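Local coordinates for cytochrome C-type biogenesis protein ccmF (Thermus thermophilus, PDB 6ZMQ) that is a membrane-bound heme lyase of cytochrome c maturation, binds heme b, and probably handles heme on its way to apocytochrome c, at residues Y206-A209 with A210-T213; Q217-V220 with E221-W225; H276-F279 with V280-R284; K288-N291 with F292-V295. One frame throughout, in Å; residues are numbered along the deposited sequence.

Interaction 1 (Y206-A209 with A210-T213)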
loop_
_atom_site.group_PDB
_atom_site.type_symbol
_atom_site.label_atom_id
_atom_site.label_comp_id
_atom_site.label_asym_id
_atom_site.label_seq_id
_atom_site.Cartn_x
_atom_site.Cartn_y
_atom_site.Cartn_z
ATOM N N TYR A 206 -13.352 13.297 9.770
ATOM C CA TYR A 206 -13.263 14.736 10.004
ATOM C C TYR A 206 -13.849 15.517 8.840
ATOM O O TYR A 206 -14.635 16.452 9.057
ATOM C CB TYR A 206 -11.806 15.134 10.239
ATOM C CG TYR A 206 -11.339 15.140 11.687
ATOM C CD1 TYR A 206 -10.950 13.965 12.318
ATOM C CD2 TYR A 206 -11.237 16.326 12.398
ATOM C CE1 TYR A 206 -10.496 13.961 13.625
ATOM C CE2 TYR A 206 -10.779 16.333 13.705
ATOM C CZ TYR A 206 -10.417 15.151 14.314
ATOM O OH TYR A 206 -9.969 15.156 15.614
ATOM N N ALA A 207 -13.612 15.025 7.609
ATOM C CA ALA A 207 -14.122 15.690 6.415
ATOM C C ALA A 207 -15.633 15.608 6.339
ATOM O O ALA A 207 -16.298 16.629 6.117
ATOM C CB ALA A 207 -13.515 15.074 5.176
ATOM N N VAL A 208 -16.199 14.433 6.652
ATOM C CA VAL A 208 -17.654 14.291 6.631
ATOM C C VAL A 208 -18.238 14.979 7.851
ATOM O O VAL A 208 -19.383 15.458 7.817
ATOM C CB VAL A 208 -17.986 12.791 6.481
ATOM C CG1 VAL A 208 -19.480 12.497 6.559
ATOM C CG2 VAL A 208 -17.471 12.297 5.142
ATOM N N ALA A 209 -17.413 15.183 8.873
ATOM C CA ALA A 209 -17.781 16.074 9.948
ATOM C C ALA A 209 -17.760 17.524 9.486
ATOM O O ALA A 209 -18.750 18.242 9.687
ATOM C CB ALA A 209 -16.828 15.842 11.101
ATOM N N ALA A 210 -16.688 17.923 8.776
ATOM C CA ALA A 210 -16.424 19.333 8.482
ATOM C C ALA A 210 -17.474 19.923 7.554
ATOM O O ALA A 210 -18.064 20.967 7.866
ATOM C CB ALA A 210 -15.037 19.496 7.858
ATOM N N MET A 211 -17.818 19.196 6.486
ATOM C CA MET A 211 -18.860 19.604 5.553
ATOM C C MET A 211 -20.253 19.587 6.164
ATOM O O MET A 211 -21.169 20.189 5.589
ATOM C CB MET A 211 -18.870 18.690 4.324
ATOM C CG MET A 211 -17.700 18.891 3.389
ATOM S SD MET A 211 -17.395 17.500 2.270
ATOM C CE MET A 211 -17.847 16.061 3.252
ATOM N N ALA A 212 -20.446 18.898 7.286
ATOM C CA ALA A 212 -21.705 19.031 7.992
ATOM C C ALA A 212 -21.639 20.044 9.122
ATOM O O ALA A 212 -22.686 20.546 9.543
ATOM C CB ALA A 212 -22.162 17.677 8.527
ATOM N N THR A 213 -20.444 20.355 9.626
ATOM C CA THR A 213 -20.336 21.290 10.739
ATOM C C THR A 213 -20.013 22.690 10.216
ATOM O O THR A 213 -20.019 23.666 10.978
ATOM C CB THR A 213 -19.293 20.740 11.736
ATOM O OG1 THR A 213 -19.614 19.367 11.976
ATOM C CG2 THR A 213 -19.389 21.379 13.114
#

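Interaction 2 (Q217-V220 with E221-W225). With PTY (phosphatidylethanolamine), chain F.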
loop_
_atom_site.group_PDB
_atom_site.type_symbol
_atom_site.label_atom_id
_atom_site.label_comp_id
_atom_site.label_asym_id
_atom_site.label_seq_id
_atom_site.Cartn_x
_atom_site.Cartn_y
_atom_site.Cartn_z
ATOM N N GLN A 217 -11.968 24.512 6.786
ATOM C CA GLN A 217 -10.525 24.570 6.635
ATOM C C GLN A 217 -9.781 23.915 7.789
ATOM O O GLN A 217 -8.761 23.255 7.556
ATOM C CB GLN A 217 -10.081 26.035 6.455
ATOM C CG GLN A 217 -8.756 26.461 7.080
ATOM C CD GLN A 217 -7.572 25.915 6.308
ATOM O OE1 GLN A 217 -7.694 25.593 5.133
ATOM N NE2 GLN A 217 -6.429 25.784 6.974
ATOM N N THR A 218 -10.330 23.993 9.006
ATOM C CA THR A 218 -9.641 23.562 10.218
ATOM C C THR A 218 -9.440 22.054 10.302
ATOM O O THR A 218 -8.578 21.603 11.062
ATOM C CB THR A 218 -10.413 24.034 11.457
ATOM O OG1 THR A 218 -9.681 23.685 12.638
ATOM C CG2 THR A 218 -11.802 23.399 11.512
ATOM N N TRP A 219 -10.205 21.275 9.534
ATOM C CA TRP A 219 -10.240 19.822 9.670
ATOM C C TRP A 219 -8.957 19.115 9.243
ATOM O O TRP A 219 -8.678 18.036 9.775
ATOM C CB TRP A 219 -11.404 19.259 8.852
ATOM C CG TRP A 219 -11.168 19.345 7.377
ATOM C CD1 TRP A 219 -11.305 20.452 6.597
ATOM C CD2 TRP A 219 -10.744 18.287 6.501
ATOM N NE1 TRP A 219 -10.989 20.155 5.296
ATOM C CE2 TRP A 219 -10.640 18.832 5.212
ATOM C CE3 TRP A 219 -10.435 16.934 6.684
ATOM C CZ2 TRP A 219 -10.257 18.071 4.108
ATOM C CZ3 TRP A 219 -10.046 16.181 5.584
ATOM C CH2 TRP A 219 -9.967 16.753 4.314
ATOM N N VAL A 220 -8.162 19.669 8.322
ATOM C CA VAL A 220 -7.091 18.869 7.740
ATOM C C VAL A 220 -5.773 19.093 8.476
ATOM O O VAL A 220 -4.893 18.220 8.432
ATOM C CB VAL A 220 -6.932 19.103 6.217
ATOM C CG1 VAL A 220 -6.215 20.380 5.907
ATOM C CG2 VAL A 220 -6.216 17.927 5.564
ATOM N N GLU A 221 -5.638 20.197 9.200
ATOM C CA GLU A 221 -4.410 20.486 9.914
ATOM C C GLU A 221 -4.410 19.893 11.311
ATOM O O GLU A 221 -3.334 19.717 11.893
ATOM C CB GLU A 221 -4.192 22.005 9.947
ATOM C CG GLU A 221 -5.495 22.791 9.879
ATOM C CD GLU A 221 -5.289 24.286 9.927
ATOM O OE1 GLU A 221 -6.214 24.998 10.363
ATOM O OE2 GLU A 221 -4.212 24.750 9.486
ATOM N N GLU A 222 -5.588 19.552 11.835
ATOM C CA GLU A 222 -5.691 18.711 13.015
ATOM C C GLU A 222 -5.552 17.225 12.704
ATOM O O GLU A 222 -5.325 16.441 13.630
ATOM C CB GLU A 222 -7.030 18.938 13.719
ATOM C CG GLU A 222 -7.420 20.396 13.930
ATOM C CD GLU A 222 -8.927 20.568 14.099
ATOM O OE1 GLU A 222 -9.688 20.045 13.255
ATOM O OE2 GLU A 222 -9.353 21.202 15.087
ATOM N N THR A 223 -5.693 16.803 11.443
ATOM C CA THR A 223 -5.709 15.374 11.133
ATOM C C THR A 223 -4.478 14.939 10.340
ATOM O O THR A 223 -4.366 13.757 9.975
ATOM C CB THR A 223 -6.990 14.993 10.379
ATOM O OG1 THR A 223 -7.159 13.579 10.441
ATOM C CG2 THR A 223 -6.939 15.387 8.914
ATOM N N ARG A 224 -3.499 15.844 10.202
ATOM C CA ARG A 224 -2.438 15.778 9.194
ATOM C C ARG A 224 -1.528 14.561 9.360
ATOM O O ARG A 224 -1.073 13.978 8.361
ATOM C CB ARG A 224 -1.666 17.107 9.262
ATOM C CG ARG A 224 -0.283 17.176 8.637
ATOM C CD ARG A 224 0.876 17.061 9.652
ATOM N NE ARG A 224 2.198 17.445 9.143
ATOM C CZ ARG A 224 2.885 16.857 8.159
ATOM N NH1 ARG A 224 4.010 17.412 7.736
ATOM N NH2 ARG A 224 2.474 15.733 7.579
ATOM N N TRP A 225 -1.318 14.116 10.598
ATOM C CA TRP A 225 -0.347 13.053 10.830
ATOM C C TRP A 225 -0.931 11.690 10.476
ATOM O O TRP A 225 -0.200 10.797 10.035
ATOM C CB TRP A 225 0.148 13.118 12.277
ATOM C CG TRP A 225 1.119 14.286 12.530
ATOM C CD1 TRP A 225 0.986 15.237 13.500
ATOM C CD2 TRP A 225 2.348 14.605 11.834
ATOM N NE1 TRP A 225 2.022 16.136 13.442
ATOM C CE2 TRP A 225 2.876 15.768 12.436
ATOM C CE3 TRP A 225 3.047 14.031 10.764
ATOM C CZ2 TRP A 225 4.061 16.359 12.005
ATOM C CZ3 TRP A 225 4.225 14.621 10.347
ATOM C CH2 TRP A 225 4.715 15.773 10.960
HETATM C C1 PTY F . -1.431 9.581 15.233
HETATM C C2 PTY F . -2.011 16.985 14.136
HETATM C C3 PTY F . -2.029 16.256 15.480
HETATM O O4 PTY F . -1.695 8.208 15.234
HETATM C C5 PTY F . -0.747 11.504 16.729
HETATM C C6 PTY F . -1.003 9.994 16.637
HETATM O O7 PTY F . 0.190 9.311 16.915
HETATM C C8 PTY F . 0.303 8.671 18.160
HETATM O O10 PTY F . -0.017 9.229 19.157
HETATM C C11 PTY F . 0.859 7.245 18.228
HETATM C C12 PTY F . 0.641 6.658 19.624
HETATM C C13 PTY F . 1.149 5.215 19.723
HETATM C C14 PTY F . 2.658 5.156 19.477
HETATM C C15 PTY F . 3.228 3.822 19.964
HETATM C C16 PTY F . 4.504 3.528 19.175
HETATM C C17 PTY F . 4.764 2.020 19.090
HETATM C C18 PTY F . 4.537 1.426 17.690
HETATM C C19 PTY F . 4.903 2.369 16.538
HETATM C C20 PTY F . 5.596 1.607 15.403
HETATM C C21 PTY F . 4.627 0.668 14.679
HETATM C C22 PTY F . 5.377 -0.061 13.557
HETATM C C23 PTY F . 4.440 -0.503 12.427
HETATM C C24 PTY F . 4.256 -2.025 12.479
HETATM C C25 PTY F . 4.437 -2.635 11.085
HETATM C C26 PTY F . 4.505 -4.161 11.171
HETATM C C27 PTY F . 5.292 -4.709 9.981
HETATM C C28 PTY F . 5.947 -6.025 10.395
HETATM C C29 PTY F . 7.284 -6.198 9.681
HETATM C C30 PTY F . -1.373 7.529 14.053
HETATM C C31 PTY F . -1.374 5.999 14.018
HETATM O O30 PTY F . -1.113 8.138 13.068
HETATM C C32 PTY F . -0.481 5.359 15.082
HETATM C C33 PTY F . -0.404 3.855 14.809
HETATM C C34 PTY F . 1.042 3.368 14.904
HETATM C C35 PTY F . 1.223 2.191 13.947
HETATM C C36 PTY F . 0.390 1.006 14.443
HETATM C C37 PTY F . 1.061 -0.319 14.061
HETATM C C38 PTY F . 0.247 -1.517 14.563
HETATM C C39 PTY F . 0.857 -2.846 14.116
HETATM C C40 PTY F . 0.692 -3.888 15.220
HETATM C C41 PTY F . 1.444 -5.171 14.866
HETATM C C42 PTY F . 2.871 -5.069 15.398
HETATM C C43 PTY F . 3.084 -6.151 16.453
HETATM C C44 PTY F . 4.576 -6.469 16.508
HETATM P P1 PTY F . -1.857 13.889 16.611
HETATM O O11 PTY F . -1.728 14.896 15.310
HETATM O O12 PTY F . -3.180 14.158 17.289
HETATM O O13 PTY F . -0.764 14.224 17.598
HETATM O O14 PTY F . -1.753 12.297 16.146
HETATM N N1 PTY F . -2.021 18.419 14.373
#

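Interaction 3 (H276-F279 with V280-R284). With HEM (protoporphyrin IX containing Fe), chain B.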
loop_
_atom_site.group_PDB
_atom_site.type_symbol
_atom_site.label_atom_id
_atom_site.label_comp_id
_atom_site.label_asym_id
_atom_site.label_seq_id
_atom_site.Cartn_x
_atom_site.Cartn_y
_atom_site.Cartn_z
ATOM N N HIS A 276 -0.756 16.216 -0.937
ATOM C CA HIS A 276 -0.345 17.521 -1.479
ATOM C C HIS A 276 -1.458 18.559 -1.304
ATOM O O HIS A 276 -1.115 19.650 -0.974
ATOM C CB HIS A 276 0.154 17.351 -2.918
ATOM C CG HIS A 276 1.484 16.693 -3.037
ATOM N ND1 HIS A 276 1.786 15.543 -2.410
ATOM C CD2 HIS A 276 2.578 17.022 -3.720
ATOM C CE1 HIS A 276 3.009 15.211 -2.685
ATOM N NE2 HIS A 276 3.521 16.095 -3.463
ATOM N N THR A 277 -2.734 18.260 -1.546
ATOM C CA THR A 277 -3.777 19.276 -1.378
ATOM C C THR A 277 -3.931 19.604 0.108
ATOM O O THR A 277 -4.221 20.736 0.418
ATOM C CB THR A 277 -4.922 19.004 -2.346
ATOM O OG1 THR A 277 -5.628 17.879 -1.873
ATOM C CG2 THR A 277 -4.397 18.621 -3.694
ATOM N N ALA A 278 -3.787 18.614 0.988
ATOM C CA ALA A 278 -3.921 18.867 2.425
ATOM C C ALA A 278 -2.791 19.773 2.817
ATOM O O ALA A 278 -3.048 20.713 3.461
ATOM C CB ALA A 278 -3.860 17.595 3.198
ATOM N N PHE A 279 -1.599 19.530 2.323
ATOM C CA PHE A 279 -0.501 20.442 2.640
ATOM C C PHE A 279 -0.815 21.859 2.162
ATOM O O PHE A 279 -0.554 22.778 2.891
ATOM C CB PHE A 279 0.728 19.958 1.899
ATOM C CG PHE A 279 1.805 20.989 1.916
ATOM C CD1 PHE A 279 2.470 21.283 3.078
ATOM C CD2 PHE A 279 2.080 21.733 0.801
ATOM C CE1 PHE A 279 3.429 22.268 3.110
ATOM C CE2 PHE A 279 3.038 22.720 0.839
ATOM C CZ PHE A 279 3.720 22.981 1.989
ATOM N N VAL A 280 -1.384 22.038 0.982
ATOM C CA VAL A 280 -1.640 23.419 0.502
ATOM C C VAL A 280 -2.573 24.138 1.453
ATOM O O VAL A 280 -2.247 25.217 1.858
ATOM C CB VAL A 280 -2.227 23.451 -0.908
ATOM C CG1 VAL A 280 -2.777 24.809 -1.236
ATOM C CG2 VAL A 280 -1.183 23.064 -1.909
ATOM N N GLN A 281 -3.694 23.539 1.796
ATOM C CA GLN A 281 -4.608 24.291 2.646
ATOM C C GLN A 281 -4.056 24.385 4.065
ATOM O O GLN A 281 -4.230 25.427 4.720
ATOM C CB GLN A 281 -6.039 23.745 2.608
ATOM C CG GLN A 281 -6.424 22.803 3.655
ATOM C CD GLN A 281 -7.849 22.302 3.517
ATOM O OE1 GLN A 281 -8.209 21.724 2.504
ATOM N NE2 GLN A 281 -8.656 22.494 4.557
ATOM N N GLN A 282 -3.245 23.371 4.476
ATOM C CA GLN A 282 -2.471 23.392 5.726
ATOM C C GLN A 282 -1.575 24.612 5.786
ATOM O O GLN A 282 -1.374 25.206 6.850
ATOM C CB GLN A 282 -1.599 22.132 5.887
ATOM C CG GLN A 282 -2.242 20.833 6.375
ATOM C CD GLN A 282 -1.275 19.661 6.290
ATOM O OE1 GLN A 282 -0.074 19.815 6.508
ATOM N NE2 GLN A 282 -1.790 18.497 5.923
ATOM N N THR A 283 -1.047 25.009 4.636
ATOM C CA THR A 283 -0.232 26.202 4.589
ATOM C C THR A 283 -0.929 27.399 3.944
ATOM O O THR A 283 -0.360 28.499 3.974
ATOM C CB THR A 283 1.094 25.889 3.890
ATOM O OG1 THR A 283 0.858 25.068 2.742
ATOM C CG2 THR A 283 2.017 25.146 4.851
ATOM N N ARG A 284 -2.116 27.249 3.326
ATOM C CA ARG A 284 -2.634 28.399 2.577
ATOM C C ARG A 284 -4.150 28.564 2.593
ATOM O O ARG A 284 -4.643 29.613 2.158
ATOM C CB ARG A 284 -2.161 28.336 1.110
ATOM C CG ARG A 284 -2.154 29.654 0.382
ATOM C CD ARG A 284 -0.761 29.985 -0.084
ATOM N NE ARG A 284 -0.664 31.397 -0.411
ATOM C CZ ARG A 284 0.264 32.199 0.093
ATOM N NH1 ARG A 284 1.176 31.717 0.926
ATOM N NH2 ARG A 284 0.291 33.478 -0.249
HETATM C CHA HEM B . 5.828 17.157 0.373
HETATM C CHB HEM B . 5.534 18.981 -4.165
HETATM C CHC HEM B . 4.953 14.435 -5.939
HETATM C CHD HEM B . 5.732 12.694 -1.450
HETATM C C1A HEM B . 5.786 18.000 -0.726
HETATM C C2A HEM B . 5.852 19.417 -0.618
HETATM C C3A HEM B . 5.768 19.931 -1.878
HETATM C C4A HEM B . 5.646 18.861 -2.784
HETATM C CMA HEM B . 5.796 21.384 -2.258
HETATM C CAA HEM B . 5.995 20.227 0.660
HETATM C CBA HEM B . 7.450 20.245 1.165
HETATM C CGA HEM B . 8.365 20.934 0.183
HETATM O O1A HEM B . 9.309 20.297 -0.338
HETATM O O2A HEM B . 8.177 22.138 -0.104
HETATM C C1B HEM B . 5.326 17.870 -5.009
HETATM C C2B HEM B . 5.002 17.991 -6.381
HETATM C C3B HEM B . 4.836 16.739 -6.889
HETATM C C4B HEM B . 5.040 15.814 -5.775
HETATM C CMB HEM B . 4.875 19.264 -7.155
HETATM C CAB HEM B . 4.491 16.354 -8.262
HETATM C CBB HEM B . 3.044 16.078 -8.481
HETATM C C1C HEM B . 5.196 13.578 -4.888
HETATM C C2C HEM B . 5.400 12.203 -5.003
HETATM C C3C HEM B . 5.619 11.741 -3.728
HETATM C C4C HEM B . 5.560 12.827 -2.823
HETATM C CMC HEM B . 5.381 11.353 -6.247
HETATM C CAC HEM B . 5.863 10.353 -3.375
HETATM C CBC HEM B . 7.252 9.883 -3.165
HETATM C C1D HEM B . 5.767 13.753 -0.531
HETATM C C2D HEM B . 5.831 13.607 0.928
HETATM C C3D HEM B . 5.859 14.853 1.454
HETATM C C4D HEM B . 5.821 15.765 0.289
HETATM C CMD HEM B . 5.857 12.313 1.693
HETATM C CAD HEM B . 5.923 15.231 2.925
HETATM C CBD HEM B . 4.540 15.718 3.374
HETATM C CGD HEM B . 4.420 15.998 4.855
HETATM O O1D HEM B . 4.398 17.171 5.292
HETATM O O2D HEM B . 4.319 15.050 5.654
HETATM N NA HEM B . 5.642 17.695 -2.066
HETATM N NB HEM B . 5.319 16.559 -4.694
HETATM N NC HEM B . 5.329 13.945 -3.576
HETATM N ND HEM B . 5.770 15.037 -0.831
HETATM FE FE HEM B . 5.672 15.804 -2.782
#

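Interaction 4 (K288-N291 with F292-V295)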
loop_
_atom_site.group_PDB
_atom_site.type_symbol
_atom_site.label_atom_id
_atom_site.label_comp_id
_atom_site.label_asym_id
_atom_site.label_seq_id
_atom_site.Cartn_x
_atom_site.Cartn_y
_atom_site.Cartn_z
ATOM N N LYS A 288 -9.928 23.433 -0.488
ATOM C CA LYS A 288 -10.656 22.622 0.478
ATOM C C LYS A 288 -11.708 21.767 -0.204
ATOM O O LYS A 288 -11.997 20.660 0.277
ATOM C CB LYS A 288 -11.283 23.499 1.571
ATOM C CG LYS A 288 -12.104 24.678 1.093
ATOM C CD LYS A 288 -12.039 25.808 2.111
ATOM C CE LYS A 288 -10.662 26.454 2.071
ATOM N NZ LYS A 288 -10.270 27.182 3.314
ATOM N N THR A 289 -12.191 22.226 -1.367
ATOM C CA THR A 289 -13.072 21.457 -2.246
ATOM C C THR A 289 -12.390 20.184 -2.740
ATOM O O THR A 289 -12.928 19.071 -2.596
ATOM C CB THR A 289 -13.464 22.326 -3.450
ATOM O OG1 THR A 289 -14.051 23.550 -2.994
ATOM C CG2 THR A 289 -14.445 21.604 -4.355
ATOM N N TRP A 290 -11.172 20.332 -3.265
ATOM C CA TRP A 290 -10.429 19.183 -3.764
ATOM C C TRP A 290 -9.929 18.310 -2.634
ATOM O O TRP A 290 -9.732 17.111 -2.831
ATOM C CB TRP A 290 -9.259 19.649 -4.627
ATOM C CG TRP A 290 -9.708 20.197 -5.937
ATOM C CD1 TRP A 290 -9.512 21.468 -6.388
ATOM C CD2 TRP A 290 -10.416 19.504 -6.981
ATOM N NE1 TRP A 290 -10.067 21.619 -7.634
ATOM C CE2 TRP A 290 -10.626 20.429 -8.020
ATOM C CE3 TRP A 290 -10.892 18.194 -7.138
ATOM C CZ2 TRP A 290 -11.295 20.089 -9.192
ATOM C CZ3 TRP A 290 -11.554 17.862 -8.297
ATOM C CH2 TRP A 290 -11.746 18.802 -9.312
ATOM N N ASN A 291 -9.753 18.886 -1.443
ATOM C CA ASN A 291 -9.321 18.092 -0.306
ATOM C C ASN A 291 -10.421 17.182 0.187
ATOM O O ASN A 291 -10.153 16.006 0.456
ATOM C CB ASN A 291 -8.870 18.986 0.831
ATOM C CG ASN A 291 -7.405 19.122 0.862
ATOM O OD1 ASN A 291 -6.710 18.122 0.835
ATOM N ND2 ASN A 291 -6.908 20.357 0.915
ATOM N N PHE A 292 -11.654 17.709 0.275
ATOM C CA PHE A 292 -12.828 16.907 0.611
ATOM C C PHE A 292 -13.042 15.802 -0.422
ATOM O O PHE A 292 -13.239 14.626 -0.056
ATOM C CB PHE A 292 -14.069 17.806 0.681
ATOM C CG PHE A 292 -14.149 18.679 1.910
ATOM C CD1 PHE A 292 -13.803 18.184 3.163
ATOM C CD2 PHE A 292 -14.628 19.982 1.818
ATOM C CE1 PHE A 292 -13.897 18.983 4.300
ATOM C CE2 PHE A 292 -14.686 20.798 2.941
ATOM C CZ PHE A 292 -14.327 20.290 4.190
ATOM N N ALA A 293 -12.931 16.164 -1.717
ATOM C CA ALA A 293 -13.046 15.196 -2.810
ATOM C C ALA A 293 -11.976 14.109 -2.723
ATOM O O ALA A 293 -12.283 12.912 -2.818
ATOM C CB ALA A 293 -12.961 15.918 -4.156
ATOM N N PHE A 294 -10.723 14.505 -2.475
ATOM C CA PHE A 294 -9.624 13.552 -2.497
ATOM C C PHE A 294 -9.634 12.640 -1.279
ATOM O O PHE A 294 -9.291 11.463 -1.404
ATOM C CB PHE A 294 -8.283 14.273 -2.618
ATOM C CG PHE A 294 -7.966 14.732 -4.013
ATOM C CD1 PHE A 294 -8.440 14.025 -5.107
ATOM C CD2 PHE A 294 -7.172 15.852 -4.235
ATOM C CE1 PHE A 294 -8.157 14.440 -6.401
ATOM C CE2 PHE A 294 -6.879 16.275 -5.528
ATOM C CZ PHE A 294 -7.375 15.566 -6.610
ATOM N N VAL A 295 -10.026 13.142 -0.102
ATOM C CA VAL A 295 -10.041 12.258 1.065
ATOM C C VAL A 295 -11.214 11.280 0.984
ATOM O O VAL A 295 -11.075 10.113 1.376
ATOM C CB VAL A 295 -10.023 13.050 2.392
ATOM C CG1 VAL A 295 -11.261 13.866 2.597
ATOM C CG2 VAL A 295 -9.748 12.122 3.598
#

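Interaction 1 (Y206-A209 with A210-T213)
Ala209 O is gripped by three donors, all of them on Ala212 and Thr213 in the last turn of helix 185-213. One of them is the threonine hydroxyl: Thr213 OG1 donates to Ala209 O at 2.7 Å. It comes from above the carbonyl plane, 48° out of it. Rotation about CA-CB explains the reach, since OG1 stands beside the backbone N and opposite the carbonyl carbon (chi1 -49°), facing back down the helix. Thr213 N and Ala212 N, the latter 3.0 Å from Ala209 O, add only weak bonds, as suits a helix winding to its end. With an alanine in place of Thr213, Ala209 O would probably be left to the two weak amide bonds alone, and the closing turn would be held less firmly. Two residues earlier, Met211 N donates to Ala207 O at 3.0 Å, its N-H pointing almost straight at the oxygen. Met211 then bends at its thioether (chi3 -34°), so that CE turns back along the helix, 3.8 Å from Val208 CA and 4.2 Å from Val208 CG2. The methyl groups of Ala207 and Ala210 and the flank of Met211 receive Phe292 of helix 288-307, while Ala209 faces helix 135-157. The chemistry implies a small-residue transmembrane helix end that lets other helices approach closely while a side-chain hydroxyl supplements the carbonyl bonding of its final turn.

Interaction 2 (Q217-V220 with E221-W225)
A type I beta turn from Gln217 to Val220 lies in the linker between helix 185-213 and helix 224-247, and Gln217 is tied on to Glu221 just past it. Gln217 NE2 gives Glu221 OE1 a weak bond of 3.5 Å; the side chains meet at about a right angle, amide and carboxylate planes 77° apart. Glu222 folds its carboxylate against Thr218, where OE1 and Thr218 O are both acceptors; its real mate is Arg137, in a salt bridge. A weak bond of 3.4 Å from Thr223 N to Val220 O follows, just before the helix begins, and Thr223 takes the N-cap position without a side-chain cap. Bound phosphatidylethanolamine docks on this corner: its N1 donates to Glu221 O at 3.1 Å, and its phosphate ester oxygen O11 lies in the plane of the Trp225 indole, at its edge, 3.3 Å from CD1. Arg224 lays CD over one face of that indole and gives NH2 to heme propionate oxygen O2D. Around the linker, Val220 packs on Ala278 and Gln281 of helix 266-284, whereas Trp219 is wedged against Ala207 and Ala210 of helix 185-213 and stacks with Phe292 of helix 288-307.

Interaction 3 (H276-F279 with V280-R284)
Phe279 and Thr283 face each other one turn apart on helix 266-284, the transmembrane helix that supplies axial heme ligand His276. From CB, which adjoins the amide of Val280, the phenylalanine runs with CG opposite its own backbone N (chi1 167°), a setting that carries the ring towards the heme. CD2 remains near Val280, with N at 3.5 Å and CG2 at 4.4 Å. Farther out, CE1 meets Thr283 CG2 at 3.6 Å, and the tip atom CZ has Thr283 OG1 over one face of the ring and HEM CAA, the first carbon of a propionate arm, over the opposite face at 3.8 Å. The ring is thus sandwiched near its rim between threonine and porphyrin substituent, with Arg502 and Arg503 also touching it. An alanine in place of Phe279 would probably open a gap between Thr283 and the propionate stem, leaving that arm freer to turn. On the same helix face, His276 NE2 binds the heme iron at 2.3 Å, His510 being the second protein ligand. Gln282, a turn on from Ala278, sets NE2 3.5 Å from Ala278 CB and sends OE1 to Arg502 in a weak bond. The ring's own backbone is doubly held: Phe279 O accepts Thr283 N at 2.9 Å and Thr283 OG1 at 2.7 Å, the two donors arriving from opposite faces of the carbonyl plane.

Interaction 4 (K288-N291 with F292-V295)
Phe292 bonds its N to Lys288 O at 3.0 Å, the first of four successive i to i+4 bonds. Its CG stands beside its own N and opposite the carbonyl carbon (chi1 -74°), which turns the ring back so that CD2 lies beside Lys288 O. Ala293 follows, bonded through N to Thr289 O at 3.0 Å; its CB lies obliquely by the indole of Trp290, 4.3 Å from CE3. Phe294 then gives its N to Trp290 O at 2.8 Å and brings CE2 to 4.2 Å from Trp290 CB. The two aromatic groups are not a true stack: the phenyl and the six-membered indole ring are tilted by only 30°, yet their centroids are 6.0 Å apart, so they are slid past each other with little overlap. Val295 completes the series, N to Asn291 O at 2.9 Å, with CG1 set between its backbone N and carbonyl carbon and hence close to Asn291 O. The side chain of Asn291 points elsewhere, its ND2 donating to Thr277 O. In the fold, this start of helix 288-307 is enclosed on several sides: Phe292 and Val295 meet helix 185-213, Asn291 and Phe294 lie on helix 266-284, and Trp290 packs edge-to-face with Phe371 of helix 362-384, on which Phe294 also rests at Ala370 and Ala374.

How the interactions relate
All four contacts are local, and they sit on one side of the molecule. Interactions 1, 3 and 4 are buried helix turns, whereas interaction 2 is an only partly buried linker, with weaker bonds and charged side chains. Trp219 of interaction 2 joins interactions 1 and 4, its CZ3 3.7 Å from Ala207 CB and its CZ2 3.7 Å from Asn291 CB. Interaction 3 connects to interaction 2 through polar atoms as well, Gln281 NE2 being 3.1 Å from Gln217 O. Threonine hydroxyls bond to carbonyls one turn back in interactions 1 and 3. Heme is met in interactions 2 and 3, while interactions 1 and 4 combine backbone helix bonds with apolar side-chain packing.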